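PDB 2EAE: alpha-fucosidase from Bifidobacterium bifidum, which probably hydrolyses alpha-1,2-L-fucosidic linkages, releasing L-fucose from glycans, this chain being the catalytic portion of a larger protein, bound here to fucose, galactose and glucose products. Local coordinates for residues M420-Q425 against V507-Q512; S503-P508 against T576-L581; A562-Q567 against H678-L683. The protein carries 1 engineered substitution. All coordinates share one frame; numbering follows the deposited sequence.

Contact 1: residues M420-Q425 against V507-Q512. With FUL (beta-L-fucopyranose), chain D.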
# COMPACT_ATOMS: atom_id res chain seq x y z
N MET A 420 -1.98 -5.08 8.67
CA MET A 420 -2.37 -3.71 9.03
C MET A 420 -1.56 -3.14 10.16
O MET A 420 -1.97 -2.18 10.81
CB MET A 420 -3.88 -3.63 9.37
CG MET A 420 -4.82 -3.84 8.21
SD MET A 420 -6.32 -2.81 8.39
CE MET A 420 -6.80 -3.05 10.11
N ASN A 421 -0.37 -3.69 10.39
CA ASN A 421 0.55 -3.01 11.33
C ASN A 421 1.83 -2.45 10.67
O ASN A 421 2.88 -2.35 11.31
CB ASN A 421 0.84 -3.88 12.57
CG ASN A 421 1.71 -5.09 12.23
OD1 ASN A 421 2.00 -5.36 11.06
ND2 ASN A 421 2.14 -5.82 13.28
N VAL A 422 1.69 -2.10 9.39
CA VAL A 422 2.56 -1.24 8.60
C VAL A 422 2.40 -1.47 7.10
O VAL A 422 2.50 -0.54 6.30
CB VAL A 422 4.06 -1.31 8.94
CG1 VAL A 422 4.66 -2.74 8.64
CG2 VAL A 422 4.79 -0.17 8.19
N ASN A 423 2.20 -2.74 6.70
CA ASN A 423 2.33 -3.07 5.27
C ASN A 423 1.19 -2.52 4.42
O ASN A 423 1.43 -1.88 3.37
CB ASN A 423 2.44 -4.59 5.07
CG ASN A 423 3.85 -5.10 5.26
OD1 ASN A 423 4.32 -5.29 6.39
ND2 ASN A 423 4.54 -5.34 4.16
N LEU A 424 -0.04 -2.75 4.87
CA LEU A 424 -1.19 -2.22 4.11
C LEU A 424 -1.19 -0.69 4.04
O LEU A 424 -1.48 -0.10 3.01
CB LEU A 424 -2.52 -2.75 4.63
CG LEU A 424 -3.80 -2.31 3.89
CD1 LEU A 424 -3.79 -2.87 2.42
CD2 LEU A 424 -5.07 -2.69 4.62
N GLN A 425 -0.84 -0.06 5.16
CA GLN A 425 -0.62 1.39 5.22
C GLN A 425 0.40 1.83 4.17
O GLN A 425 0.20 2.86 3.50
CB GLN A 425 -0.10 1.78 6.60
CG GLN A 425 -1.15 1.71 7.70
CD GLN A 425 -1.34 0.31 8.33
OE1 GLN A 425 -0.60 -0.63 8.03
NE2 GLN A 425 -2.25 0.22 9.30
N VAL A 507 -6.38 0.03 13.29
CA VAL A 507 -7.55 0.80 12.76
C VAL A 507 -7.33 2.32 12.73
O VAL A 507 -7.42 2.88 11.63
CB VAL A 507 -8.89 0.34 13.40
CG1 VAL A 507 -10.11 1.19 12.86
CG2 VAL A 507 -9.12 -1.18 13.08
N PRO A 508 -7.03 2.97 13.90
CA PRO A 508 -6.54 4.35 13.88
C PRO A 508 -5.51 4.58 12.77
O PRO A 508 -5.62 5.54 12.03
CB PRO A 508 -5.92 4.51 15.29
CG PRO A 508 -6.84 3.72 16.14
CD PRO A 508 -7.22 2.50 15.28
N TRP A 509 -4.49 3.71 12.65
CA TRP A 509 -3.48 3.90 11.63
C TRP A 509 -4.03 3.92 10.19
O TRP A 509 -3.76 4.85 9.40
CB TRP A 509 -2.38 2.83 11.76
CG TRP A 509 -1.09 3.17 11.05
CD1 TRP A 509 -0.83 4.22 10.18
CD2 TRP A 509 0.12 2.42 11.14
NE1 TRP A 509 0.48 4.13 9.71
CE2 TRP A 509 1.08 3.05 10.30
CE3 TRP A 509 0.50 1.27 11.85
CZ2 TRP A 509 2.39 2.58 10.17
CZ3 TRP A 509 1.82 0.79 11.70
CH2 TRP A 509 2.74 1.46 10.88
N ILE A 510 -4.75 2.86 9.83
CA ILE A 510 -5.31 2.78 8.46
C ILE A 510 -6.28 3.95 8.16
O ILE A 510 -6.40 4.39 7.00
CB ILE A 510 -5.92 1.41 8.16
CG1 ILE A 510 -5.92 1.13 6.63
CG2 ILE A 510 -7.32 1.27 8.77
CD1 ILE A 510 -4.49 0.96 5.95
N LEU A 511 -6.94 4.45 9.21
CA LEU A 511 -7.76 5.67 9.11
C LEU A 511 -6.96 6.93 8.75
O LEU A 511 -7.51 7.90 8.26
CB LEU A 511 -8.61 5.88 10.38
CG LEU A 511 -9.79 4.93 10.57
CD1 LEU A 511 -10.50 5.23 11.95
CD2 LEU A 511 -10.81 4.96 9.40
N GLN A 512 -5.65 6.94 9.02
CA GLN A 512 -4.81 7.99 8.45
C GLN A 512 -4.82 7.95 6.92
O GLN A 512 -4.99 9.00 6.24
CB GLN A 512 -3.37 7.89 8.95
CG GLN A 512 -3.23 8.39 10.37
CD GLN A 512 -1.73 8.64 10.75
OE1 GLN A 512 -0.97 9.33 10.02
NE2 GLN A 512 -1.31 8.07 11.88
C1 FUL D . 4.96 -7.88 9.92
C2 FUL D . 6.49 -7.70 9.81
O2 FUL D . 7.08 -7.78 11.13
C3 FUL D . 7.19 -8.70 8.87
O3 FUL D . 8.50 -8.20 8.52
C4 FUL D . 6.39 -8.91 7.58
O4 FUL D . 6.43 -7.64 6.91
C5 FUL D . 4.94 -9.27 7.91
C6 FUL D . 4.06 -9.43 6.67
O5 FUL D . 4.35 -8.24 8.68
O1 FUL D . 4.29 -6.67 10.32
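Gln425 and Ile510 bring the two backbones closest, CA to CA 5.9 Å, where the loop 420-422 turns into helix 423-427 beside helix 506-521. Trp509, Ile510 and Gln425 carry most of the contact. Bent at chi2 (85°), the Gln425 chain sets CG over one face of Trp509, 3.4 Å from the centroid of the five-membered ring, a CH-pi contact almost on the ring normal. The amide beyond it stacks on the indole, its plane tilted 29° from the ring, and NE2 donates a fairly straight bond to Met420 O (2.8 Å), reaching that oxygen from above its carbonyl plane. The far end of the indole meets the loop: CH2 is 3.6 Å from Val422 CB, and CZ3 lies 3.3 Å from Asn421 O. Ile510 CD1 touches both Leu424 CG and Gln425 CG, while Met420 CE touches Val507 CG2. With an alanine in place of Trp509, the Gln425 amide would probably lose its flat support and a gap would open beside Val422. Asn421 faces the sugar, OD1 2.7 Å from O1 of FUL and ND2 bonded to Glu566. Such a sugar-binding loop packed on a long helix belongs to the (alpha/alpha)6 barrel of family 95, here at the fucose pocket.

Contact 2: residues S503-P508 against T576-L581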
# COMPACT_ATOMS: atom_id res chain seq x y z
N SER A 503 -3.13 -5.62 18.11
CA SER A 503 -2.70 -4.31 17.64
C SER A 503 -3.94 -3.51 17.26
O SER A 503 -4.10 -3.19 16.08
CB SER A 503 -1.80 -4.48 16.42
OG SER A 503 -0.98 -3.32 16.14
N PRO A 504 -4.79 -3.16 18.23
CA PRO A 504 -6.05 -2.44 17.90
C PRO A 504 -5.82 -1.06 17.28
O PRO A 504 -6.68 -0.57 16.53
CB PRO A 504 -6.79 -2.35 19.26
CG PRO A 504 -5.69 -2.36 20.26
CD PRO A 504 -4.69 -3.40 19.68
N ALA A 505 -4.65 -0.47 17.51
CA ALA A 505 -4.32 0.82 16.87
C ALA A 505 -4.09 0.67 15.36
O ALA A 505 -3.93 1.68 14.66
CB ALA A 505 -3.13 1.46 17.55
N ALA A 506 -4.15 -0.57 14.84
CA ALA A 506 -4.12 -0.83 13.39
C ALA A 506 -5.23 -0.01 12.68
O ALA A 506 -5.01 0.58 11.64
CB ALA A 506 -4.29 -2.32 13.11
N VAL A 507 -6.38 0.03 13.29
CA VAL A 507 -7.55 0.80 12.76
C VAL A 507 -7.33 2.32 12.73
O VAL A 507 -7.42 2.88 11.63
CB VAL A 507 -8.89 0.34 13.40
CG1 VAL A 507 -10.11 1.19 12.86
CG2 VAL A 507 -9.12 -1.18 13.08
N PRO A 508 -7.03 2.97 13.90
CA PRO A 508 -6.54 4.35 13.88
C PRO A 508 -5.51 4.58 12.77
O PRO A 508 -5.62 5.54 12.03
CB PRO A 508 -5.92 4.51 15.29
CG PRO A 508 -6.84 3.72 16.14
CD PRO A 508 -7.22 2.50 15.28
N THR A 576 4.10 3.97 22.89
CA THR A 576 4.20 5.15 22.04
C THR A 576 3.44 4.94 20.72
O THR A 576 2.84 5.90 20.20
CB THR A 576 5.64 5.47 21.80
OG1 THR A 576 6.24 5.69 23.09
CG2 THR A 576 5.77 6.78 20.98
N TYR A 577 3.48 3.71 20.22
CA TYR A 577 2.75 3.29 19.01
C TYR A 577 1.28 3.66 19.14
O TYR A 577 0.77 4.50 18.39
CB TYR A 577 2.93 1.79 18.82
CG TYR A 577 2.06 1.11 17.80
CD1 TYR A 577 2.23 1.34 16.44
CD2 TYR A 577 1.10 0.17 18.20
CE1 TYR A 577 1.44 0.64 15.47
CE2 TYR A 577 0.30 -0.54 17.26
CZ TYR A 577 0.49 -0.28 15.89
OH TYR A 577 -0.28 -0.95 14.96
N GLU A 578 0.60 3.05 20.11
CA GLU A 578 -0.86 3.25 20.25
C GLU A 578 -1.17 4.71 20.57
O GLU A 578 -2.10 5.26 20.03
CB GLU A 578 -1.43 2.36 21.36
CG GLU A 578 -1.37 0.87 21.09
CD GLU A 578 -2.71 0.25 20.60
OE1 GLU A 578 -3.82 0.82 20.87
OE2 GLU A 578 -2.62 -0.85 19.99
N SER A 579 -0.39 5.34 21.47
CA SER A 579 -0.71 6.73 21.87
C SER A 579 -0.53 7.77 20.75
O SER A 579 -1.31 8.71 20.64
CB SER A 579 0.08 7.12 23.12
OG SER A 579 -0.41 6.34 24.22
N SER A 580 0.52 7.58 19.95
CA SER A 580 0.82 8.40 18.79
C SER A 580 -0.30 8.28 17.75
O SER A 580 -0.75 9.29 17.14
CB SER A 580 2.18 7.94 18.19
OG SER A 580 3.24 8.40 19.02
N LEU A 581 -0.76 7.05 17.55
CA LEU A 581 -1.79 6.81 16.54
C LEU A 581 -3.14 7.31 17.02
O LEU A 581 -3.91 7.87 16.25
CB LEU A 581 -1.87 5.33 16.18
CG LEU A 581 -0.63 4.84 15.40
CD1 LEU A 581 -0.75 3.33 15.24
CD2 LEU A 581 -0.58 5.50 13.96
O HOH W 1 -3.83 7.44 13.49
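Tyr577 is the first residue of helix 576-596 to meet the segment 503-508. With chi1 at 168° the ring extends away from the backbone N and crosses to Ser503, and OH donates to Ser503 OG at 2.7 Å; the serine oxygen lies at the ring edge, near its plane. Along the ring, CE2 packs against Ala505 CB. Glu578 comes next, its chain bent at chi2 to bring the carboxylate over the type I turn Ser503-Ala506. Ala505 N donates to Glu578 OE2 (3.2 Å, N-H...O 150°), arriving 45° out of the carboxylate plane, while Pro504 CD rests 3.3 Å from OE2. Ala505 CB is pressed on the same group, 3.3 Å from Glu578 CD. The other oxygen, OE1, takes a bond from Tyr541 OH of helix 524-545. One turn further on, Leu581 points at the start of helix 506-521: CD1 lies 3.8 Å from Ala505 CB, and CB faces the ring of Pro508. A water donates to Leu581 O (2.8 Å) and, weakly, to Pro508 O, linking two carbonyls that cannot bond each other. The contact thus joins neighbouring helices of the barrel with small apolar groups set among buried polar ones. Neutral donors, a peptide N-H and the Tyr541 phenol, meet the Glu578 carboxylate, which would probably ease the burial of its charge.

Contact 3: residues A562-Q567 against H678-L683. With FUL (beta-L-fucopyranose), chain D; GAL (beta-D-galactopyranose), chain B.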
# COMPACT_ATOMS: atom_id res chain seq x y z
N ALA A 562 -1.03 -3.35 25.78
CA ALA A 562 -0.44 -2.98 24.49
C ALA A 562 0.72 -3.90 24.05
O ALA A 562 1.38 -4.56 24.89
CB ALA A 562 0.06 -1.54 24.59
N TYR A 563 0.98 -3.92 22.74
CA TYR A 563 2.14 -4.58 22.16
C TYR A 563 2.66 -3.65 21.09
O TYR A 563 1.86 -3.11 20.29
CB TYR A 563 1.75 -5.94 21.51
CG TYR A 563 2.97 -6.66 21.01
CD1 TYR A 563 3.99 -7.02 21.90
CD2 TYR A 563 3.15 -6.94 19.65
CE1 TYR A 563 5.12 -7.66 21.45
CE2 TYR A 563 4.30 -7.59 19.19
CZ TYR A 563 5.28 -7.94 20.09
OH TYR A 563 6.44 -8.56 19.65
N SER A 564 3.98 -3.44 21.06
CA SER A 564 4.56 -2.57 20.04
C SER A 564 5.04 -3.42 18.87
O SER A 564 5.94 -4.26 19.02
CB SER A 564 5.70 -1.72 20.65
OG SER A 564 6.19 -0.76 19.72
N PRO A 565 4.42 -3.24 17.66
CA PRO A 565 4.85 -4.12 16.57
C PRO A 565 6.36 -3.98 16.29
O PRO A 565 6.83 -2.83 16.08
CB PRO A 565 4.05 -3.59 15.34
CG PRO A 565 2.86 -2.84 15.93
CD PRO A 565 3.41 -2.25 17.25
N GLU A 566 7.15 -5.05 16.29
CA GLU A 566 6.82 -6.37 16.78
C GLU A 566 8.02 -6.77 17.63
O GLU A 566 8.72 -7.73 17.31
CB GLU A 566 6.59 -7.36 15.62
CG GLU A 566 5.30 -7.10 14.83
CD GLU A 566 4.92 -8.21 13.83
OE1 GLU A 566 5.64 -9.24 13.73
OE2 GLU A 566 3.88 -8.09 13.15
N GLN A 567 8.24 -6.03 18.71
CA GLN A 567 9.33 -6.39 19.64
C GLN A 567 8.93 -5.99 21.05
O GLN A 567 7.92 -5.28 21.26
CB GLN A 567 10.64 -5.73 19.20
CG GLN A 567 10.76 -4.21 19.42
CD GLN A 567 12.18 -3.63 19.27
OE1 GLN A 567 13.16 -4.36 19.15
NE2 GLN A 567 12.28 -2.30 19.30
N HIS A 678 10.59 -2.72 12.52
CA HIS A 678 9.54 -1.76 12.83
C HIS A 678 10.11 -0.55 13.55
O HIS A 678 11.09 -0.65 14.32
CB HIS A 678 8.45 -2.39 13.73
CG HIS A 678 7.64 -3.43 13.04
ND1 HIS A 678 6.45 -3.15 12.41
CD2 HIS A 678 7.88 -4.75 12.83
CE1 HIS A 678 5.98 -4.25 11.85
NE2 HIS A 678 6.84 -5.24 12.09
N MET A 679 9.47 0.57 13.33
CA MET A 679 9.76 1.78 14.10
C MET A 679 8.40 2.31 14.58
O MET A 679 8.00 3.41 14.24
CB MET A 679 10.50 2.80 13.23
CG MET A 679 11.84 2.23 12.66
SD MET A 679 12.88 3.48 11.90
CE MET A 679 11.69 4.23 10.75
N SER A 680 7.71 1.50 15.38
CA SER A 680 6.31 1.78 15.74
C SER A 680 6.11 3.01 16.61
O SER A 680 5.00 3.59 16.66
CB SER A 680 5.71 0.53 16.38
OG SER A 680 5.67 -0.52 15.40
N HIS A 681 7.19 3.42 17.27
CA HIS A 681 7.20 4.62 18.10
C HIS A 681 7.48 5.91 17.36
O HIS A 681 7.42 6.99 17.96
CB HIS A 681 8.19 4.48 19.27
CG HIS A 681 9.62 4.25 18.85
ND1 HIS A 681 9.99 3.34 17.88
CD2 HIS A 681 10.77 4.81 19.29
CE1 HIS A 681 11.30 3.33 17.76
NE2 HIS A 681 11.80 4.22 18.60
N LEU A 682 7.76 5.84 16.05
CA LEU A 682 8.10 7.06 15.30
C LEU A 682 7.01 7.43 14.30
O LEU A 682 7.23 8.26 13.39
CB LEU A 682 9.42 6.87 14.56
CG LEU A 682 10.61 6.55 15.50
CD1 LEU A 682 11.93 6.52 14.72
CD2 LEU A 682 10.68 7.63 16.60
N LEU A 683 5.83 6.84 14.47
CA LEU A 683 4.70 7.14 13.57
C LEU A 683 4.19 8.60 13.64
O LEU A 683 3.59 9.10 12.69
CB LEU A 683 3.56 6.13 13.69
CG LEU A 683 4.05 4.69 13.58
CD1 LEU A 683 2.90 3.71 13.78
CD2 LEU A 683 4.73 4.44 12.17
C1 FUL D . 4.96 -7.88 9.92
C2 FUL D . 6.49 -7.70 9.81
O2 FUL D . 7.08 -7.78 11.13
C3 FUL D . 7.19 -8.70 8.87
O3 FUL D . 8.50 -8.20 8.52
C4 FUL D . 6.39 -8.91 7.58
O4 FUL D . 6.43 -7.64 6.91
C5 FUL D . 4.94 -9.27 7.91
C6 FUL D . 4.06 -9.43 6.67
O5 FUL D . 4.35 -8.24 8.68
O1 FUL D . 4.29 -6.67 10.32
C1 GAL B . 5.33 -12.95 11.64
C2 GAL B . 4.76 -11.56 11.33
C3 GAL B . 3.50 -11.28 12.17
C4 GAL B . 2.51 -12.44 11.96
C5 GAL B . 3.18 -13.77 12.30
C6 GAL B . 2.25 -14.92 11.96
O2 GAL B . 5.73 -10.55 11.48
O3 GAL B . 2.95 -10.08 11.71
O4 GAL B . 2.10 -12.45 10.61
O5 GAL B . 4.33 -13.92 11.49
O6 GAL B . 2.79 -16.11 12.52
O HOH W 2 8.86 -0.87 16.78
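Similar first torsions, chi1 -70° in Glu566 and -69° in His678, set each CG beside its own backbone N and let the two side chains cross; beyond CG the glutamate runs extended. They meet at a slant with carboxylate and imidazole nearly parallel, and Glu566 CG comes 3.7 Å from His678 NE2. That nitrogen donates to O2 of FUL at 2.7 Å and 163°, the sugar oxygen lying near the ring plane at the edge. The Glu566 carboxylate reaches further, to the galactose: OE1 lies 2.6 Å from GAL O2, and OE2 is equally near GAL O3. GAL O2 is the oxygen that would carry the fucose, and FUL C1 lies 3.2 Å from it, consistent with a carboxylate placed at the junction of the two sugars. Glu566 sits at the tip of the beta hairpin formed by strands 557-564 and 569-573, and His678 on a long loop before helix 699-710; both line the product-binding pocket of the family 95 catalytic domain. Pro565 covers one face of the histidine, its C 3.5 Å above the ring plane and its CB in a CH-pi contact over that face, 4.1 Å from the centroid, while Trp722 and His676 also meet the imidazole. On the same loop as the histidine, Ser680 OG donates to Pro565 O, a bond to be read with caution because that oxygen is less surely placed. Ser680 N donates to a water 3.0 Å away, and Ser680 CB packs on Ser564 OG, which is itself bonded to Glu651.

In the fold
All three contacts are buried, and they touch in pairs beside the fucose pocket. Contacts 1 and 2 share Val507 and Pro508 of helix 506-521, their centres about 9 Å apart, and Trp509 CG of the first lies 3.8 Å from Leu581 CD2 of the second. Contact 3 is about 9 Å from contact 2 between centres, and there Tyr577 CD2 packs 3.5 Å from Pro565 CD. Contacts 1 and 3, about 12 Å apart between centres, both reach FUL and meet where Asn421 ND2 lies 2.9 Å from Glu566 OE2, a link that would help to position the glutamate. Contact 2 is second-shell, with the Ser503 side chain about 9 Å from the bound FUL.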